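Local coordinates for protein C-domain type II peptide synthetase (Streptomyces globisporus, PDB 4ZNM) that belongs to the condensation-domain family of nonribosomal peptide synthetases, as a type II C-domain protein with the two-lobed fold related to CoA-dependent acyltransferases, at residues Q221-I226 / P315-L320; L279-R282 / E286-I289. All blocks are in the same frame, centred on the assembly; numbering follows the deposited sequence.

Contact 1 of 2, residues Q221-I226 / P315-L320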
loop_
_atom_site.group_PDB
_atom_site.type_symbol
_atom_site.label_atom_id
_atom_site.label_comp_id
_atom_site.label_asym_id
_atom_site.label_seq_id
_atom_site.Cartn_x
_atom_site.Cartn_y
_atom_site.Cartn_z
ATOM N N GLN A 221 -9.003 13.863 -21.486
ATOM C CA GLN A 221 -9.018 13.862 -22.938
ATOM C C GLN A 221 -7.602 13.780 -23.503
ATOM O O GLN A 221 -6.806 14.709 -23.331
ATOM C CB GLN A 221 -9.701 15.119 -23.452
ATOM C CG GLN A 221 -9.733 15.255 -24.953
ATOM C CD GLN A 221 -10.936 14.591 -25.539
ATOM O OE1 GLN A 221 -11.043 13.368 -25.534
ATOM N NE2 GLN A 221 -11.873 15.395 -26.031
ATOM N N GLY A 222 -7.301 12.694 -24.202
ATOM C CA GLY A 222 -6.002 12.537 -24.824
ATOM C C GLY A 222 -4.891 12.250 -23.841
ATOM O O GLY A 222 -3.717 12.251 -24.213
ATOM N N ALA A 223 -5.242 11.998 -22.583
ATOM C CA ALA A 223 -4.238 11.689 -21.607
ATOM C C ALA A 223 -3.786 10.224 -21.731
ATOM O O ALA A 223 -4.581 9.321 -22.042
ATOM C CB ALA A 223 -4.749 11.955 -20.225
ATOM N N ARG A 224 -2.506 10.004 -21.440
ATOM C CA ARG A 224 -1.942 8.679 -21.361
ATOM C C ARG A 224 -1.094 8.645 -20.099
ATOM O O ARG A 224 -0.213 9.479 -19.943
ATOM C CB ARG A 224 -1.095 8.359 -22.596
ATOM C CG ARG A 224 -1.857 8.388 -23.930
ATOM C CD ARG A 224 -2.651 7.109 -24.158
ATOM N NE ARG A 224 -3.208 7.029 -25.508
ATOM C CZ ARG A 224 -4.256 7.734 -25.938
ATOM N NH1 ARG A 224 -4.868 8.603 -25.140
ATOM N NH2 ARG A 224 -4.689 7.576 -27.177
ATOM N N ILE A 225 -1.366 7.696 -19.202
ATOM C CA ILE A 225 -0.497 7.479 -18.047
ATOM C C ILE A 225 0.940 7.360 -18.559
ATOM O O ILE A 225 1.190 6.672 -19.528
ATOM C CB ILE A 225 -0.891 6.241 -17.239
ATOM C CG1 ILE A 225 -2.231 6.481 -16.528
ATOM C CG2 ILE A 225 0.170 5.939 -16.202
ATOM C CD1 ILE A 225 -2.881 5.204 -15.974
ATOM N N ILE A 226 1.878 8.011 -17.882
ATOM C CA ILE A 226 3.262 8.015 -18.315
ATOM C C ILE A 226 3.882 6.637 -18.043
ATOM O O ILE A 226 3.718 6.058 -16.955
ATOM C CB ILE A 226 4.047 9.169 -17.628
ATOM C CG1 ILE A 226 5.398 9.401 -18.286
ATOM C CG2 ILE A 226 4.289 8.882 -16.208
ATOM C CD1 ILE A 226 5.757 10.861 -18.320
ATOM N N PRO A 315 -6.134 8.603 -11.219
ATOM C CA PRO A 315 -5.148 9.263 -12.088
ATOM C C PRO A 315 -5.052 10.766 -11.846
ATOM O O PRO A 315 -6.066 11.458 -11.745
ATOM C CB PRO A 315 -5.652 8.946 -13.496
ATOM C CG PRO A 315 -7.084 8.571 -13.338
ATOM C CD PRO A 315 -7.253 8.017 -11.973
ATOM N N LEU A 316 -3.815 11.244 -11.737
ATOM C CA LEU A 316 -3.521 12.655 -11.457
ATOM C C LEU A 316 -2.819 13.244 -12.660
ATOM O O LEU A 316 -1.678 12.880 -12.935
ATOM C CB LEU A 316 -2.635 12.795 -10.211
ATOM C CG LEU A 316 -3.227 12.199 -8.941
ATOM C CD1 LEU A 316 -2.339 12.370 -7.744
ATOM C CD2 LEU A 316 -4.590 12.769 -8.647
ATOM N N ARG A 317 -3.510 14.125 -13.378
ATOM C CA ARG A 317 -2.945 14.755 -14.565
ATOM C C ARG A 317 -2.618 16.205 -14.311
ATOM O O ARG A 317 -3.506 16.973 -14.001
ATOM C CB ARG A 317 -3.913 14.682 -15.727
ATOM C CG ARG A 317 -3.360 15.287 -17.005
ATOM C CD ARG A 317 -4.354 15.168 -18.130
ATOM N NE ARG A 317 -3.753 15.430 -19.444
ATOM C CZ ARG A 317 -4.448 15.573 -20.568
ATOM N NH1 ARG A 317 -5.769 15.509 -20.558
ATOM N NH2 ARG A 317 -3.827 15.752 -21.714
ATOM N N THR A 318 -1.350 16.570 -14.486
ATOM C CA THR A 318 -0.909 17.949 -14.284
ATOM C C THR A 318 -0.085 18.430 -15.463
ATOM O O THR A 318 0.749 17.689 -16.011
ATOM C CB THR A 318 -0.062 18.081 -13.009
ATOM O OG1 THR A 318 -0.765 17.490 -11.923
ATOM C CG2 THR A 318 0.212 19.550 -12.665
ATOM N N ASP A 319 -0.315 19.680 -15.834
ATOM C CA ASP A 319 0.404 20.321 -16.928
ATOM C C ASP A 319 1.482 21.194 -16.356
ATOM O O ASP A 319 1.181 22.190 -15.702
ATOM C CB ASP A 319 -0.536 21.158 -17.778
ATOM C CG ASP A 319 0.168 21.789 -18.981
ATOM O OD1 ASP A 319 1.351 21.470 -19.228
ATOM O OD2 ASP A 319 -0.478 22.593 -19.681
ATOM N N LEU A 320 2.726 20.810 -16.593
ATOM C CA LEU A 320 3.888 21.476 -16.026
ATOM C C LEU A 320 4.432 22.537 -16.975
ATOM O O LEU A 320 5.442 23.183 -16.677
ATOM C CB LEU A 320 4.999 20.473 -15.731
ATOM C CG LEU A 320 4.999 19.799 -14.352
ATOM C CD1 LEU A 320 3.750 18.961 -14.120
ATOM C CD2 LEU A 320 6.242 18.955 -14.250
#
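R317 reaches from its strand to the loop 221-226 and grips it in two ways, one polar and one nonpolar. The polar link is a single hydrogen bond: R317 NH1 donates to the backbone O of Q221 at 3.1 Å, with an N-H...O angle of 145°. The donor sits above the carbonyl plane, and the oxygen is tilted 22° from the guanidinium plane, a somewhat bent bond. The nonpolar part is the methyl group of A223, which rests over one face of the guanidinium, offset toward its rim, with A223 CB 3.6 Å from R317 CZ. R317 can span the gap because its chain runs out extended, CG anti to the backbone N (chi1 -178°) and straight on to NE. The charge has a further partner beyond both segments: NE forms a salt bridge with D288, which probably fixes how the guanidinium is turned. Within the loop, R224 NH1 donates a hydrogen bond to the backbone O of A223, 3.2 Å away. In the condensation domain the loop follows helix 207-219 and leads into strand 227-229; strand 312-319, which carries R317, pairs antiparallel with strand 288-295, whose T290 touches both A223 and R317.

Contact 2 of 2, residues L279-R282 / E286-I289; sequences LLHR and ELDI
A tight helix-to-strand connection brings H281, in the last turn of helix 268-284, against the chain that leads into strand 288-295 in the condensation domain. Only three residues separate 279-282 from 286-289, and the chain folds back so sharply that the CA atoms of H281 and E286 lie 5.1 Å apart. H281 carries most of the contact. Its CG stands anti to the backbone N (chi1 164°), which swings the imidazole off the helix beside the returning chain and presents ND1 to the backbone O of E286. The resulting hydrogen bond is short, 2.8 Å from H281 ND1 to E286 O, with an N-H...O angle of 156°. The oxygen lies in the plane of the imidazole, at its edge, whereas ND1 stands above the carbonyl plane of E286. ND1 is the donor here and therefore carries a proton. The same oxygen receives a CA-H...O contact from H281, so backbone and ring of one residue both address a single carbonyl. The glutamate takes part through this main-chain oxygen, while its carboxylate turns from the 279-282 segment. The turn between the segments has a polar tie of its own: T284 OG1 is hydrogen-bonded to both L280 O and E286 N.

Two aliphatic side chains complete the contact. I289 leaves its backbone toward the helix, and its CD1 comes within 4.1 Å of H281 CB, at the root of the imidazole. L287 runs side by side with H281, the two side chains pointing the same way, and its CD2 methyl lies 3.5 Å from H281 CE1, in an oblique approach to the ring.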
loop_
_atom_site.group_PDB
_atom_site.type_symbol
_atom_site.label_atom_id
_atom_site.label_comp_id
_atom_site.label_asym_id
_atom_site.label_seq_id
_atom_site.Cartn_x
_atom_site.Cartn_y
_atom_site.Cartn_z
ATOM N N LEU A 279 10.918 14.867 -11.567
ATOM C CA LEU A 279 11.829 13.795 -11.955
ATOM C C LEU A 279 11.419 13.174 -13.293
ATOM O O LEU A 279 12.255 12.980 -14.146
ATOM C CB LEU A 279 11.859 12.693 -10.905
ATOM C CG LEU A 279 12.708 11.450 -11.229
ATOM C CD1 LEU A 279 14.194 11.788 -11.258
ATOM C CD2 LEU A 279 12.437 10.377 -10.226
ATOM N N LEU A 280 10.139 12.859 -13.466
ATOM C CA LEU A 280 9.682 12.277 -14.724
ATOM C C LEU A 280 9.804 13.233 -15.906
ATOM O O LEU A 280 10.091 12.811 -17.030
ATOM C CB LEU A 280 8.243 11.818 -14.603
ATOM C CG LEU A 280 8.006 10.674 -13.613
ATOM C CD1 LEU A 280 6.543 10.317 -13.538
ATOM C CD2 LEU A 280 8.814 9.453 -13.932
ATOM N N HIS A 281 9.577 14.521 -15.671
ATOM C CA HIS A 281 9.838 15.489 -16.711
ATOM C C HIS A 281 11.296 15.451 -17.123
ATOM O O HIS A 281 11.619 15.447 -18.320
ATOM C CB HIS A 281 9.493 16.910 -16.276
ATOM C CG HIS A 281 10.100 17.941 -17.160
ATOM N ND1 HIS A 281 9.628 18.195 -18.426
ATOM C CD2 HIS A 281 11.189 18.726 -16.997
ATOM C CE1 HIS A 281 10.374 19.129 -18.988
ATOM N NE2 HIS A 281 11.333 19.460 -18.143
ATOM N N ARG A 282 12.191 15.448 -16.146
ATOM C CA ARG A 282 13.608 15.375 -16.459
ATOM C C ARG A 282 13.991 14.037 -17.144
ATOM O O ARG A 282 14.863 13.994 -18.011
ATOM C CB ARG A 282 14.424 15.582 -15.188
ATOM C CG ARG A 282 14.928 17.013 -15.025
ATOM C CD ARG A 282 14.556 17.659 -13.733
ATOM N NE ARG A 282 15.696 17.731 -12.827
ATOM C CZ ARG A 282 15.901 18.713 -11.949
ATOM N NH1 ARG A 282 16.967 18.678 -11.159
ATOM N NH2 ARG A 282 15.047 19.730 -11.856
ATOM N N GLU A 286 8.550 14.835 -20.989
ATOM C CA GLU A 286 7.141 15.234 -20.986
ATOM C C GLU A 286 6.815 16.400 -20.015
ATOM O O GLU A 286 7.432 16.543 -18.976
ATOM C CB GLU A 286 6.269 14.042 -20.624
ATOM C CG GLU A 286 6.287 12.927 -21.654
ATOM C CD GLU A 286 5.549 13.319 -22.913
ATOM O OE1 GLU A 286 4.309 13.485 -22.831
ATOM O OE2 GLU A 286 6.207 13.474 -23.974
ATOM N N LEU A 287 5.818 17.201 -20.381
ATOM C CA LEU A 287 5.312 18.297 -19.563
ATOM C C LEU A 287 3.863 18.046 -19.156
ATOM O O LEU A 287 3.432 18.489 -18.094
ATOM C CB LEU A 287 5.426 19.622 -20.323
ATOM C CG LEU A 287 6.861 20.173 -20.354
ATOM C CD1 LEU A 287 6.997 21.270 -21.395
ATOM C CD2 LEU A 287 7.295 20.687 -18.976
ATOM N N ASP A 288 3.120 17.344 -20.015
ATOM C CA ASP A 288 1.771 16.877 -19.719
ATOM C C ASP A 288 1.915 15.519 -19.061
ATOM O O ASP A 288 2.188 14.513 -19.729
ATOM C CB ASP A 288 0.913 16.811 -20.999
ATOM C CG ASP A 288 -0.364 15.992 -20.825
ATOM O OD1 ASP A 288 -0.919 15.958 -19.709
ATOM O OD2 ASP A 288 -0.814 15.360 -21.813
ATOM N N ILE A 289 1.733 15.489 -17.740
ATOM C CA ILE A 289 2.126 14.340 -16.950
ATOM C C ILE A 289 0.950 13.726 -16.213
ATOM O O ILE A 289 0.337 14.355 -15.335
ATOM C CB ILE A 289 3.241 14.742 -15.970
ATOM C CG1 ILE A 289 4.505 15.090 -16.769
ATOM C CG2 ILE A 289 3.515 13.629 -14.977
ATOM C CD1 ILE A 289 5.702 15.368 -15.906
#

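Overall arrangement
Contacts 1 and 2 lie on the same side of the chain's centre, their own centres about 10 Å apart, and meet through the antiparallel pair of strands 288-295 and 312-319, consecutive in the chain. A salt bridge, R317 NE to D288 OD1 at 2.9 Å, ties the arginine of contact 1 to the strand entered through contact 2. At the C-terminal end of 315-320, L320 N is 2.9 Å from L287 O, a probable hydrogen bond. The loop 221-226 also reaches the helix directly: I226 CG2 packs 3.8 Å from L280 CD1. Together these links join loop, strand pair and helix 268-284.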